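Local coordinates for protein regulator of nonsense transcripts 2 (Homo sapiens, PDB 4CEK) that acts in nonsense-mediated mRNA decay as the factor UPF2, of which this is the second MIF4G domain, a helical repeat probably serving as a scaffold, at residues 7-11 and 262-267; 88-92 and 158-162; 125-129 and 167-172; 231-235 and 269-274; 279-285 and 298-303. All blocks are in the same frame, centred on the assembly; numbering follows the deposited sequence.

Contact 1: residues 7-11 and 262-267; sequences GIWED and RFLFRS
Arg266 reaches from the last turn of helix 247-266 across the backbone of Gly7 and Ile8, and its side chain can be followed atom by atom. Arg266 CB lies 4.0 Å from Ile8 CA. With the chain extended from CG to NE, Arg266 CD then arrives between two carbonyls, 3.4 Å from Ile8 O and slightly farther from Gly7 O. At the tip, Arg266 NH1 points almost straight at Ile8 O in the guanidinium plane, but at 3.5 Å the hydrogen bond is weak. The same NH1 forms a long ion pair with Glu10 OE1, 3.7 Å away. The other carboxylate oxygen, Glu10 OE2, meets Arg262 NH1 at 3.1 Å in a salt bridge whose hydrogen bond is bent and weak, the carboxylate plane standing 88° from the guanidinium. One acid thus links two arginines a helical turn apart, though Glu10 is poorly ordered; Arg262 has a second partner, its NE binding Tyr304 O. In this way the N-terminal strap, which precedes helix 13-19, is laid against the C-terminal part of the MIF4G helical array. Beside the salt-bridge network, Trp9 CH2 comes to 3.4 Å from Phe263 CD1, the two ring planes inclined at 40°. Ile8 CG2 covers the centre of one face of the Trp9 ring and also touches Phe263 CD1, while Ile8 CD1 ends 3.8 Å from Ser267 OG.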
# COMPACT_ATOMS: atom_id res chain seq x y z
N GLY A 7 5.78 1.00 -22.82
CA GLY A 7 5.74 -0.20 -21.94
C GLY A 7 5.92 0.17 -20.47
O GLY A 7 7.05 0.35 -20.00
N ILE A 8 4.80 0.26 -19.74
CA ILE A 8 4.84 0.58 -18.31
C ILE A 8 5.33 -0.58 -17.46
O ILE A 8 5.97 -0.34 -16.44
CB ILE A 8 3.47 1.05 -17.77
CG1 ILE A 8 3.00 2.32 -18.47
CG2 ILE A 8 3.57 1.33 -16.28
CD1 ILE A 8 1.57 2.72 -18.13
N TRP A 9 5.04 -1.82 -17.85
CA TRP A 9 5.37 -3.00 -17.02
C TRP A 9 6.53 -3.78 -17.56
O TRP A 9 6.80 -3.72 -18.76
CB TRP A 9 4.13 -3.91 -16.89
CG TRP A 9 2.90 -3.13 -16.55
CD1 TRP A 9 1.91 -2.67 -17.42
CD2 TRP A 9 2.51 -2.62 -15.22
NE1 TRP A 9 0.96 -1.95 -16.74
CE2 TRP A 9 1.26 -1.88 -15.42
CE3 TRP A 9 3.06 -2.69 -13.95
CZ2 TRP A 9 0.60 -1.25 -14.36
CZ3 TRP A 9 2.39 -2.08 -12.88
CH2 TRP A 9 1.18 -1.37 -13.09
N GLU A 10 7.24 -4.51 -16.70
CA GLU A 10 8.39 -5.31 -17.16
C GLU A 10 7.94 -6.55 -17.92
O GLU A 10 8.38 -6.81 -19.03
CB GLU A 10 9.29 -5.75 -15.98
CG GLU A 10 10.09 -4.63 -15.32
CD GLU A 10 9.32 -3.96 -14.18
OE1 GLU A 10 8.21 -3.43 -14.40
OE2 GLU A 10 9.83 -3.99 -13.04
N ASP A 11 7.03 -7.29 -17.30
CA ASP A 11 6.65 -8.62 -17.73
C ASP A 11 5.26 -8.56 -18.37
O ASP A 11 4.73 -7.48 -18.64
CB ASP A 11 6.64 -9.52 -16.47
CG ASP A 11 7.20 -10.90 -16.72
OD1 ASP A 11 7.18 -11.37 -17.88
OD2 ASP A 11 7.63 -11.53 -15.73
N ARG A 262 8.79 3.20 -11.17
CA ARG A 262 8.76 2.97 -12.61
C ARG A 262 7.39 3.21 -13.16
O ARG A 262 7.26 3.78 -14.24
CB ARG A 262 9.24 1.58 -12.99
CG ARG A 262 10.75 1.45 -13.01
CD ARG A 262 11.16 0.01 -12.83
NE ARG A 262 12.59 -0.18 -13.01
CZ ARG A 262 13.21 -1.36 -12.98
NH1 ARG A 262 12.52 -2.49 -12.77
NH2 ARG A 262 14.53 -1.41 -13.16
N PHE A 263 6.36 2.78 -12.43
CA PHE A 263 4.98 3.07 -12.81
C PHE A 263 4.78 4.56 -12.98
O PHE A 263 4.24 5.02 -14.00
CB PHE A 263 4.01 2.48 -11.76
CG PHE A 263 2.55 2.79 -12.03
CD1 PHE A 263 1.81 2.01 -12.89
CD2 PHE A 263 1.91 3.84 -11.36
CE1 PHE A 263 0.45 2.29 -13.11
CE2 PHE A 263 0.56 4.14 -11.59
CZ PHE A 263 -0.18 3.37 -12.46
N LEU A 264 5.29 5.33 -12.03
CA LEU A 264 5.16 6.78 -12.11
C LEU A 264 5.97 7.39 -13.22
O LEU A 264 5.51 8.33 -13.92
CB LEU A 264 5.55 7.43 -10.81
CG LEU A 264 4.67 7.18 -9.56
CD1 LEU A 264 5.41 7.73 -8.35
CD2 LEU A 264 3.26 7.78 -9.66
N PHE A 265 7.21 6.90 -13.38
CA PHE A 265 8.13 7.48 -14.37
C PHE A 265 7.64 7.12 -15.78
O PHE A 265 7.64 7.93 -16.66
CB PHE A 265 9.58 7.01 -14.12
CG PHE A 265 10.59 7.64 -15.02
CD1 PHE A 265 11.14 8.86 -14.71
CD2 PHE A 265 11.00 7.02 -16.18
CE1 PHE A 265 12.08 9.47 -15.54
CE2 PHE A 265 11.95 7.61 -17.02
CZ PHE A 265 12.48 8.84 -16.70
N ARG A 266 7.19 5.90 -15.98
CA ARG A 266 6.77 5.46 -17.30
C ARG A 266 5.39 5.99 -17.76
O ARG A 266 5.16 6.20 -18.95
CB ARG A 266 6.84 3.93 -17.37
CG ARG A 266 8.28 3.46 -17.30
CD ARG A 266 8.39 1.96 -17.16
NE ARG A 266 9.80 1.58 -17.01
CZ ARG A 266 10.25 0.35 -16.77
NH1 ARG A 266 9.41 -0.68 -16.64
NH2 ARG A 266 11.56 0.15 -16.65
N SER A 267 4.49 6.22 -16.82
CA SER A 267 3.17 6.73 -17.13
C SER A 267 3.26 8.17 -17.65
O SER A 267 3.90 9.02 -17.04
CB SER A 267 2.29 6.66 -15.87
OG SER A 267 2.18 5.31 -15.42

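Contact 2: residues 88-92 and 158-162; sequences DEAED and LFIVP
Phe159 holds its CG anti to the backbone N (chi1 177°), which swings the ring out from the last turn of helix 148-159 to meet Ala90 and Glu91. Glu91 turns CG away from its own carbonyl (chi1 -72°), and this lays the CG methylene next to the ring. There Glu91 CG is 3.8 Å from Phe159 CE2. Ala90 CB approaches the rim near the ring plane, 3.9 Å from Phe159 CZ, and the carbonyl carbon of Ala90 also lies in that plane, so the first turn of helix 89-99 borders the ring with a methyl group, backbone and the Glu91 methylene. Ile160, the first residue to leave the helical conformation, adds its CG2 branch, which packs 3.5 Å from Glu91 O and 4.0 Å from Glu91 CB.

No hydrogen bond joins the two segments; the contact rests on van der Waals packing, largely of carbon atoms. Polar order comes from the start of helix 89-99, with Asp88 as its N-cap: Asp88 OD1 takes the backbone N-H of Glu91 at 3.0 Å, with an N-H...O angle of 158°. The carboxylate of Glu91 lies close by, with OE2 3.1 Å from Asp88 OD1; both are acceptors, and Lys215 may ease their proximity through a long, weak ion pair with Glu91 OE2.

Lys215 also makes a cation-pi contact with Phe159. Helix 89-99 seats against the end of helix 148-159, with helix 210-225 bordering Glu91 through Thr212 and helix 185-203 meeting Ala90 at Asp197 and Phe159 at Leu190.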
# COMPACT_ATOMS: atom_id res chain seq x y z
N ASP A 88 3.39 -0.19 14.46
CA ASP A 88 3.28 1.18 15.03
C ASP A 88 2.08 1.31 15.96
O ASP A 88 1.28 0.38 16.13
CB ASP A 88 3.23 2.25 13.92
CG ASP A 88 2.36 1.84 12.72
OD1 ASP A 88 1.34 1.16 12.89
OD2 ASP A 88 2.72 2.20 11.58
N GLU A 89 1.98 2.48 16.59
CA GLU A 89 0.82 2.86 17.42
C GLU A 89 -0.50 2.69 16.65
O GLU A 89 -1.48 2.24 17.21
CB GLU A 89 0.95 4.31 17.90
CG GLU A 89 2.07 4.58 18.89
CD GLU A 89 3.35 5.14 18.26
OE1 GLU A 89 3.85 4.59 17.25
OE2 GLU A 89 3.87 6.15 18.80
N ALA A 90 -0.49 3.03 15.36
CA ALA A 90 -1.68 2.98 14.50
C ALA A 90 -2.23 1.56 14.38
O ALA A 90 -3.43 1.33 14.54
CB ALA A 90 -1.38 3.55 13.12
N GLU A 91 -1.35 0.60 14.12
CA GLU A 91 -1.70 -0.82 14.07
C GLU A 91 -2.11 -1.40 15.42
O GLU A 91 -2.96 -2.27 15.46
CB GLU A 91 -0.55 -1.65 13.49
CG GLU A 91 -0.38 -1.44 11.99
CD GLU A 91 1.00 -1.80 11.49
OE1 GLU A 91 1.54 -2.87 11.87
OE2 GLU A 91 1.53 -0.99 10.72
N ASP A 92 -1.48 -0.95 16.50
CA ASP A 92 -1.86 -1.41 17.83
C ASP A 92 -3.30 -0.97 18.17
O ASP A 92 -4.12 -1.77 18.62
CB ASP A 92 -0.91 -0.87 18.91
CG ASP A 92 -1.25 -1.41 20.32
OD1 ASP A 92 -0.89 -2.57 20.65
OD2 ASP A 92 -1.90 -0.66 21.08
N LEU A 158 -6.79 -5.76 6.73
CA LEU A 158 -5.82 -5.39 5.70
C LEU A 158 -4.74 -4.44 6.25
O LEU A 158 -3.57 -4.61 5.97
CB LEU A 158 -6.53 -4.77 4.51
CG LEU A 158 -7.55 -5.68 3.83
CD1 LEU A 158 -8.10 -5.01 2.59
CD2 LEU A 158 -6.88 -7.00 3.48
N PHE A 159 -5.13 -3.48 7.10
CA PHE A 159 -4.21 -2.44 7.56
C PHE A 159 -3.18 -2.98 8.55
O PHE A 159 -2.04 -2.49 8.60
CB PHE A 159 -5.00 -1.28 8.19
CG PHE A 159 -4.13 -0.18 8.76
CD1 PHE A 159 -3.61 0.81 7.94
CD2 PHE A 159 -3.86 -0.14 10.12
CE1 PHE A 159 -2.83 1.83 8.47
CE2 PHE A 159 -3.08 0.88 10.65
CZ PHE A 159 -2.56 1.88 9.82
N ILE A 160 -3.55 -3.98 9.35
CA ILE A 160 -2.59 -4.55 10.30
C ILE A 160 -1.80 -5.72 9.71
O ILE A 160 -1.30 -6.51 10.48
CB ILE A 160 -3.20 -4.98 11.67
CG1 ILE A 160 -4.26 -6.06 11.51
CG2 ILE A 160 -3.77 -3.78 12.42
CD1 ILE A 160 -4.88 -6.50 12.82
N VAL A 161 -1.67 -5.83 8.38
CA VAL A 161 -0.65 -6.73 7.81
C VAL A 161 0.64 -6.64 8.63
O VAL A 161 1.12 -5.55 8.90
CB VAL A 161 -0.19 -6.39 6.36
CG1 VAL A 161 -0.69 -7.40 5.37
CG2 VAL A 161 -0.55 -4.97 5.94
N PRO A 162 1.19 -7.79 9.05
CA PRO A 162 2.48 -7.72 9.75
C PRO A 162 3.68 -7.33 8.84
O PRO A 162 3.71 -7.69 7.65
CB PRO A 162 2.65 -9.13 10.30
CG PRO A 162 1.86 -9.99 9.37
CD PRO A 162 0.69 -9.17 8.93

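Contact 3: residues 125-129 and 167-172; sequences LPNCV and DLLPFY
Phe171 lays one face of its ring against the peptide that follows Val129, whose carbonyl carbon stands 3.8 Å above the ring plane and toward its rim; Val129 O is 3.4 Å from Phe171 CZ. Nearby, Cys128 O sits 3.8 Å from Phe171 CB. Leu168 divides its two methyls, CD1 going to the Pro126 ring and CD2 lying 3.6 Å from Pro126 O and 3.9 Å from Val129 CG1. Tyr172 turns its hydroxyl end to the start of the turn, where OH is 3.4 Å from Leu125 CB and Leu125 O lies at the ring edge, in its plane. Pro126 N is close to that hydroxyl but has no hydrogen to give.

What fixes these groups lies one layer out. Leu168 CB covers the centre of one face of the Tyr172 ring. The bond from Cys128 N to Leu125 O closes a 3-10 turn, and an inverse gamma turn centred on Cys128 follows, with a weak bond from Val129 N to Asn127 O. Arg165 bonds Pro126 O and forms a salt bridge with Asp167, linking the two segments. Such packing of an inter-helix turn, between helices 110-124 and 131-144, on the start of a later helix is in keeping with the helical-repeat architecture of MIF4G domains.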
# COMPACT_ATOMS: atom_id res chain seq x y z
N LEU A 125 -6.85 -14.77 5.13
CA LEU A 125 -6.26 -13.81 4.22
C LEU A 125 -4.74 -13.93 4.07
O LEU A 125 -4.24 -13.90 2.94
CB LEU A 125 -6.63 -12.36 4.62
CG LEU A 125 -7.92 -11.84 3.97
CD1 LEU A 125 -8.22 -10.42 4.41
CD2 LEU A 125 -7.80 -11.99 2.45
N PRO A 126 -4.01 -14.07 5.20
CA PRO A 126 -2.57 -14.20 5.16
C PRO A 126 -2.07 -15.42 4.40
O PRO A 126 -0.85 -15.53 4.15
CB PRO A 126 -2.17 -14.34 6.63
CG PRO A 126 -3.30 -13.76 7.40
CD PRO A 126 -4.52 -14.04 6.58
N ASN A 127 -2.98 -16.33 4.05
CA ASN A 127 -2.63 -17.50 3.22
C ASN A 127 -2.90 -17.30 1.76
O ASN A 127 -2.54 -18.16 0.98
CB ASN A 127 -3.38 -18.75 3.68
CG ASN A 127 -3.06 -19.14 5.11
OD1 ASN A 127 -2.12 -18.64 5.70
ND2 ASN A 127 -3.87 -20.01 5.66
N CYS A 128 -3.52 -16.18 1.36
CA CYS A 128 -3.85 -15.96 -0.05
C CYS A 128 -2.66 -15.39 -0.78
O CYS A 128 -2.65 -14.25 -1.19
CB CYS A 128 -5.09 -15.08 -0.20
SG CYS A 128 -6.61 -15.81 0.50
N VAL A 129 -1.64 -16.23 -0.94
CA VAL A 129 -0.37 -15.82 -1.52
C VAL A 129 -0.26 -16.03 -3.06
O VAL A 129 0.84 -16.00 -3.59
CB VAL A 129 0.83 -16.48 -0.78
CG1 VAL A 129 0.89 -16.00 0.65
CG2 VAL A 129 0.72 -18.01 -0.78
N ASP A 167 5.29 -9.83 1.56
CA ASP A 167 4.83 -10.57 0.36
C ASP A 167 3.31 -10.47 0.12
O ASP A 167 2.84 -10.62 -1.01
CB ASP A 167 5.22 -12.05 0.47
CG ASP A 167 4.64 -12.74 1.73
OD1 ASP A 167 4.84 -12.23 2.86
OD2 ASP A 167 3.97 -13.79 1.58
N LEU A 168 2.56 -10.21 1.19
CA LEU A 168 1.10 -10.02 1.11
C LEU A 168 0.66 -8.69 0.46
O LEU A 168 -0.37 -8.63 -0.22
CB LEU A 168 0.48 -10.12 2.49
CG LEU A 168 0.59 -11.50 3.16
CD1 LEU A 168 -0.01 -11.44 4.57
CD2 LEU A 168 -0.08 -12.55 2.30
N LEU A 169 1.46 -7.65 0.60
CA LEU A 169 1.02 -6.32 0.14
C LEU A 169 0.46 -6.28 -1.26
O LEU A 169 -0.50 -5.57 -1.51
CB LEU A 169 2.16 -5.31 0.25
CG LEU A 169 2.65 -5.09 1.68
CD1 LEU A 169 3.78 -4.06 1.74
CD2 LEU A 169 1.49 -4.75 2.58
N PRO A 170 1.11 -6.96 -2.23
CA PRO A 170 0.56 -6.85 -3.59
C PRO A 170 -0.81 -7.53 -3.73
O PRO A 170 -1.65 -7.11 -4.56
CB PRO A 170 1.57 -7.61 -4.47
CG PRO A 170 2.81 -7.69 -3.65
CD PRO A 170 2.42 -7.63 -2.21
N PHE A 171 -1.01 -8.60 -2.97
CA PHE A 171 -2.27 -9.36 -3.04
C PHE A 171 -3.36 -8.54 -2.33
O PHE A 171 -4.46 -8.29 -2.90
CB PHE A 171 -2.04 -10.78 -2.49
CG PHE A 171 -0.95 -11.53 -3.24
CD1 PHE A 171 -1.12 -11.87 -4.58
CD2 PHE A 171 0.27 -11.84 -2.62
CE1 PHE A 171 -0.09 -12.50 -5.30
CE2 PHE A 171 1.30 -12.47 -3.33
CZ PHE A 171 1.12 -12.81 -4.66
N TYR A 172 -3.03 -8.05 -1.13
CA TYR A 172 -3.90 -7.16 -0.42
C TYR A 172 -4.32 -5.94 -1.24
O TYR A 172 -5.49 -5.58 -1.25
CB TYR A 172 -3.29 -6.77 0.89
CG TYR A 172 -3.38 -7.87 1.92
CD1 TYR A 172 -3.70 -9.19 1.58
CD2 TYR A 172 -3.13 -7.59 3.26
CE1 TYR A 172 -3.79 -10.19 2.55
CE2 TYR A 172 -3.20 -8.57 4.23
CZ TYR A 172 -3.54 -9.87 3.88
OH TYR A 172 -3.61 -10.81 4.90

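Contact 4: residues 231-235 and 269-274; sequences KNDTL and ESHLRT
Glu269 touches Lys231 through its methylene, CB lying 4.1 Å from Lys231 CD; the charged ends stay farther apart, beyond salt-bridge range. Ser270 follows as the close point of the two backbones. Its OG sits between the backbone N and the carbonyl carbon (chi1 38°), facing the lysine chain, and comes within 3.3 Å of Lys231 CD, while its CB packs on the CG and CD methylenes. That hydroxyl is occupied by Leu264 O at the end of helix 247-266, so the aliphatic part of Lys231 covers a polar atom already satisfied.

One turn on, Arg273 has two roles. Its CD rests 3.7 Å from Leu235 CD1, and a bend at chi3 then carries the guanidinium over to Asn232. NH1 donates to Asn232 OD1 at 2.8 Å, the donor lying in the carbonyl plane and the oxygen near the guanidinium plane. A water bridges the same pair, giving a hydrogen to Asn232 OD1 and accepting one from Arg273 NH2 at 2.6 Å, which steadies the group's rotation. Thr274 closes the row: OG1 turns back to Ser270 O, 2.7 Å away and from above its carbonyl plane, and lies 4.0 Å from Leu235 CD2.

Segments 231-235 and 269-274 run nearly parallel, their axes 10.7 Å apart at 17°, an almost parallel helix pair with helix 247-266 between them in the chain, consistent with the all-helical MIF4G fold.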
# COMPACT_ATOMS: atom_id res chain seq x y z
N LYS A 231 -1.73 9.19 -8.95
CA LYS A 231 -0.32 9.59 -9.17
C LYS A 231 -0.02 10.83 -8.39
O LYS A 231 1.04 10.94 -7.74
CB LYS A 231 -0.07 9.83 -10.66
CG LYS A 231 -0.08 8.52 -11.43
CD LYS A 231 -0.27 8.68 -12.94
CE LYS A 231 -0.33 7.31 -13.59
NZ LYS A 231 -1.73 6.76 -13.54
N ASN A 232 -0.97 11.75 -8.42
CA ASN A 232 -0.85 13.02 -7.69
C ASN A 232 -0.76 12.80 -6.19
O ASN A 232 0.04 13.45 -5.55
CB ASN A 232 -2.04 13.91 -8.05
CG ASN A 232 -1.85 15.34 -7.58
OD1 ASN A 232 -0.93 16.01 -8.02
ND2 ASN A 232 -2.76 15.84 -6.73
N ASP A 233 -1.53 11.87 -5.62
CA ASP A 233 -1.42 11.49 -4.19
C ASP A 233 -0.02 11.06 -3.79
O ASP A 233 0.55 11.49 -2.77
CB ASP A 233 -2.25 10.24 -3.87
CG ASP A 233 -3.68 10.54 -3.48
OD1 ASP A 233 -3.89 11.49 -2.69
OD2 ASP A 233 -4.57 9.77 -3.92
N THR A 234 0.50 10.10 -4.55
CA THR A 234 1.77 9.51 -4.22
C THR A 234 2.95 10.44 -4.55
O THR A 234 3.95 10.43 -3.86
CB THR A 234 1.89 8.18 -4.94
OG1 THR A 234 0.73 7.39 -4.59
CG2 THR A 234 3.22 7.46 -4.57
N LEU A 235 2.83 11.24 -5.61
CA LEU A 235 3.80 12.31 -5.84
C LEU A 235 3.84 13.33 -4.70
O LEU A 235 4.91 13.86 -4.39
CB LEU A 235 3.55 13.04 -7.16
CG LEU A 235 3.97 12.19 -8.38
CD1 LEU A 235 3.43 12.75 -9.69
CD2 LEU A 235 5.48 12.09 -8.40
N GLU A 269 1.21 10.68 -17.80
CA GLU A 269 0.59 11.68 -16.93
C GLU A 269 1.56 12.17 -15.87
O GLU A 269 1.56 13.37 -15.53
CB GLU A 269 -0.63 11.08 -16.24
CG GLU A 269 -1.72 10.61 -17.19
CD GLU A 269 -1.63 9.12 -17.55
OE1 GLU A 269 -0.52 8.61 -17.84
OE2 GLU A 269 -2.70 8.48 -17.57
N SER A 270 2.36 11.24 -15.36
CA SER A 270 3.24 11.49 -14.20
C SER A 270 4.71 11.60 -14.54
O SER A 270 5.49 12.00 -13.67
CB SER A 270 3.06 10.38 -13.16
OG SER A 270 2.89 9.15 -13.80
N HIS A 271 5.09 11.24 -15.77
CA HIS A 271 6.48 11.13 -16.17
C HIS A 271 7.30 12.34 -15.84
O HIS A 271 8.36 12.24 -15.19
CB HIS A 271 6.60 10.82 -17.67
CG HIS A 271 8.01 10.99 -18.21
ND1 HIS A 271 8.29 11.78 -19.25
CD2 HIS A 271 9.23 10.47 -17.77
CE1 HIS A 271 9.61 11.76 -19.47
NE2 HIS A 271 10.18 10.97 -18.56
N LEU A 272 6.80 13.50 -16.25
CA LEU A 272 7.55 14.76 -16.17
C LEU A 272 7.78 15.18 -14.74
O LEU A 272 8.82 15.74 -14.41
CB LEU A 272 6.81 15.88 -16.95
CG LEU A 272 7.31 17.35 -16.87
CD1 LEU A 272 7.01 18.15 -18.14
CD2 LEU A 272 6.72 18.07 -15.65
N ARG A 273 6.80 14.94 -13.88
CA ARG A 273 6.92 15.39 -12.49
C ARG A 273 7.77 14.44 -11.68
O ARG A 273 8.48 14.88 -10.76
CB ARG A 273 5.57 15.54 -11.85
CG ARG A 273 5.59 16.51 -10.68
CD ARG A 273 4.35 16.33 -9.83
NE ARG A 273 3.56 17.55 -9.74
CZ ARG A 273 2.26 17.60 -9.44
NH1 ARG A 273 1.59 16.48 -9.17
NH2 ARG A 273 1.63 18.78 -9.39
N THR A 274 7.67 13.15 -12.00
CA THR A 274 8.55 12.13 -11.42
C THR A 274 10.02 12.46 -11.71
O THR A 274 10.86 12.54 -10.81
CB THR A 274 8.19 10.74 -11.96
OG1 THR A 274 6.77 10.53 -11.84
CG2 THR A 274 8.91 9.62 -11.18
O HOH W 1 -0.93 18.48 -9.06

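Contact 5: residues 279-285 and 298-303; sequences EQMMRKK and VENAYY
Met282 is a knob set in a hole formed by Val298, Glu299, Tyr302 and Tyr303, the central feature of an antiparallel helical hairpin close to the C-terminal end of the chain. Segments 279-285 and 298-303 of its two helices cross at -156°, with axes 9.9 Å apart.

The aromatic contacts belong to the knob. Bends at chi2 and chi3 fold the Met282 chain over one face of the Tyr302 ring, giving a Met-aromatic contact in which SD lies 4.2 Å from the ring centroid, 28° off the normal. Met282 CE is 3.7 Å from Tyr302 CD1 and passes on to Tyr303, where it is 3.8 Å from OH. Tyr302 can offer that face because its CG is anti to the backbone N (chi1 178°), which sends the ring across to the opposing helix.

Apolar packing continues on the buried side: Val298 CG1 nestles against Met281, 3.8 Å from CE and 3.7 Å from the backbone O. Leu257 of helix 247-266 lies against Met281 there, and Ile250 of the same helix against Val298.

Polar links flank the hydrophobic strip. Tyr302 OH donates to Glu279 OE2 near the ring plane, though the modelled separation is very short and its exact value doubtful. Toward the other end, Lys285 forms a salt bridge with Glu299, the two chains crossing at about a right angle; Lys285 NZ binds Glu299 OE2 at 2.7 Å on its anti lone pair, away from OE1.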
# COMPACT_ATOMS: atom_id res chain seq x y z
N GLU A 279 15.51 14.06 -10.35
CA GLU A 279 16.66 14.96 -10.53
C GLU A 279 16.88 15.84 -9.32
O GLU A 279 18.02 16.12 -9.00
CB GLU A 279 16.53 15.84 -11.79
CG GLU A 279 16.45 15.09 -13.10
CD GLU A 279 17.70 14.28 -13.48
OE1 GLU A 279 18.84 14.75 -13.24
OE2 GLU A 279 17.54 13.16 -14.03
N GLN A 280 15.83 16.24 -8.61
CA GLN A 280 16.06 16.98 -7.36
C GLN A 280 16.71 16.14 -6.27
O GLN A 280 17.44 16.66 -5.42
CB GLN A 280 14.78 17.55 -6.77
CG GLN A 280 14.15 18.67 -7.57
CD GLN A 280 12.81 19.10 -6.98
OE1 GLN A 280 12.54 18.86 -5.79
NE2 GLN A 280 11.96 19.70 -7.80
N MET A 281 16.40 14.84 -6.24
CA MET A 281 17.06 13.93 -5.26
C MET A 281 18.53 13.77 -5.57
O MET A 281 19.32 13.80 -4.67
CB MET A 281 16.46 12.56 -5.27
CG MET A 281 15.04 12.49 -4.79
SD MET A 281 14.38 10.81 -4.95
CE MET A 281 15.49 9.81 -3.96
N MET A 282 18.86 13.59 -6.85
CA MET A 282 20.25 13.48 -7.30
C MET A 282 21.01 14.78 -7.06
O MET A 282 22.10 14.75 -6.46
CB MET A 282 20.31 13.08 -8.76
CG MET A 282 19.97 11.61 -8.96
SD MET A 282 21.14 10.40 -8.28
CE MET A 282 22.10 10.14 -9.78
N ARG A 283 20.43 15.90 -7.45
CA ARG A 283 21.03 17.20 -7.10
C ARG A 283 21.29 17.34 -5.59
O ARG A 283 22.32 17.86 -5.20
CB ARG A 283 20.18 18.37 -7.63
CG ARG A 283 20.26 18.52 -9.15
CD ARG A 283 19.46 19.73 -9.64
NE ARG A 283 19.96 20.27 -10.91
CZ ARG A 283 19.64 19.82 -12.13
NH1 ARG A 283 18.82 18.78 -12.29
NH2 ARG A 283 20.15 20.41 -13.21
N LYS A 284 20.38 16.83 -4.76
CA LYS A 284 20.49 16.96 -3.30
C LYS A 284 21.52 16.06 -2.64
O LYS A 284 22.01 16.41 -1.60
CB LYS A 284 19.15 16.62 -2.62
CG LYS A 284 18.11 17.73 -2.56
CD LYS A 284 16.95 17.32 -1.66
CE LYS A 284 15.74 18.22 -1.83
NZ LYS A 284 15.97 19.60 -1.31
N LYS A 285 21.80 14.86 -3.18
CA LYS A 285 22.83 13.99 -2.56
C LYS A 285 24.22 14.67 -2.54
O LYS A 285 24.86 14.69 -1.49
CB LYS A 285 22.91 12.59 -3.21
CG LYS A 285 23.07 12.58 -4.72
CD LYS A 285 24.14 11.65 -5.24
CE LYS A 285 24.41 11.94 -6.71
NZ LYS A 285 25.55 11.13 -7.23
N VAL A 298 20.14 6.80 -2.59
CA VAL A 298 19.48 7.67 -3.55
C VAL A 298 19.87 7.31 -5.01
O VAL A 298 18.99 7.20 -5.89
CB VAL A 298 19.84 9.16 -3.27
CG1 VAL A 298 19.29 10.08 -4.37
CG2 VAL A 298 19.33 9.61 -1.86
N GLU A 299 21.17 7.13 -5.27
CA GLU A 299 21.63 6.69 -6.61
C GLU A 299 20.95 5.42 -7.09
O GLU A 299 20.44 5.37 -8.20
CB GLU A 299 23.16 6.48 -6.60
CG GLU A 299 23.89 7.81 -6.50
CD GLU A 299 25.34 7.70 -6.11
OE1 GLU A 299 25.83 6.62 -5.80
OE2 GLU A 299 26.01 8.74 -6.12
N ASN A 300 20.90 4.42 -6.23
CA ASN A 300 20.29 3.16 -6.60
C ASN A 300 18.79 3.28 -6.94
O ASN A 300 18.35 2.75 -7.97
CB ASN A 300 20.58 2.12 -5.54
CG ASN A 300 22.02 1.68 -5.56
OD1 ASN A 300 22.77 1.99 -6.52
ND2 ASN A 300 22.45 0.97 -4.51
N ALA A 301 18.04 4.06 -6.15
CA ALA A 301 16.63 4.31 -6.45
C ALA A 301 16.49 5.06 -7.74
O ALA A 301 15.59 4.75 -8.55
CB ALA A 301 15.93 5.06 -5.32
N TYR A 302 17.34 6.05 -7.96
CA TYR A 302 17.33 6.80 -9.21
C TYR A 302 17.50 5.92 -10.47
O TYR A 302 16.67 5.98 -11.44
CB TYR A 302 18.37 7.91 -9.16
CG TYR A 302 18.51 8.75 -10.45
CD1 TYR A 302 19.38 8.37 -11.48
CD2 TYR A 302 17.81 9.92 -10.60
CE1 TYR A 302 19.52 9.15 -12.62
CE2 TYR A 302 17.94 10.70 -11.73
CZ TYR A 302 18.80 10.32 -12.73
OH TYR A 302 18.86 11.12 -13.83
N TYR A 303 18.56 5.11 -10.47
CA TYR A 303 18.92 4.27 -11.64
C TYR A 303 17.94 3.10 -11.81
O TYR A 303 17.75 2.58 -12.92
CB TYR A 303 20.36 3.75 -11.51
CG TYR A 303 21.41 4.86 -11.63
CD1 TYR A 303 21.49 5.64 -12.78
CD2 TYR A 303 22.26 5.14 -10.62
CE1 TYR A 303 22.41 6.65 -12.91
CE2 TYR A 303 23.19 6.15 -10.72
CZ TYR A 303 23.28 6.91 -11.87
OH TYR A 303 24.25 7.94 -11.97

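Overall arrangement
The five contacts are spread over the helical array. Contacts 2 and 3 touch, with centres 15 Å apart; their segments alternate along the chain, and the two meet where Leu158 and Val161 pack on Leu125, Leu169 and Tyr172. Contacts 1 and 4 also touch and alternate, 12 Å between centres, where helix 247-266 gives way to helix 268-287; the latter helix also serves contact 5, whose centre lies about 16 Å from that of contact 4. Contacts 2 and 3 close before contacts 4 and 5 open. Contact 1 joins segments 251 residues apart at their closest ends, enclosing contacts 2 and 3, and so brings the N-terminal stretch to the C-terminal part of this all-helical domain.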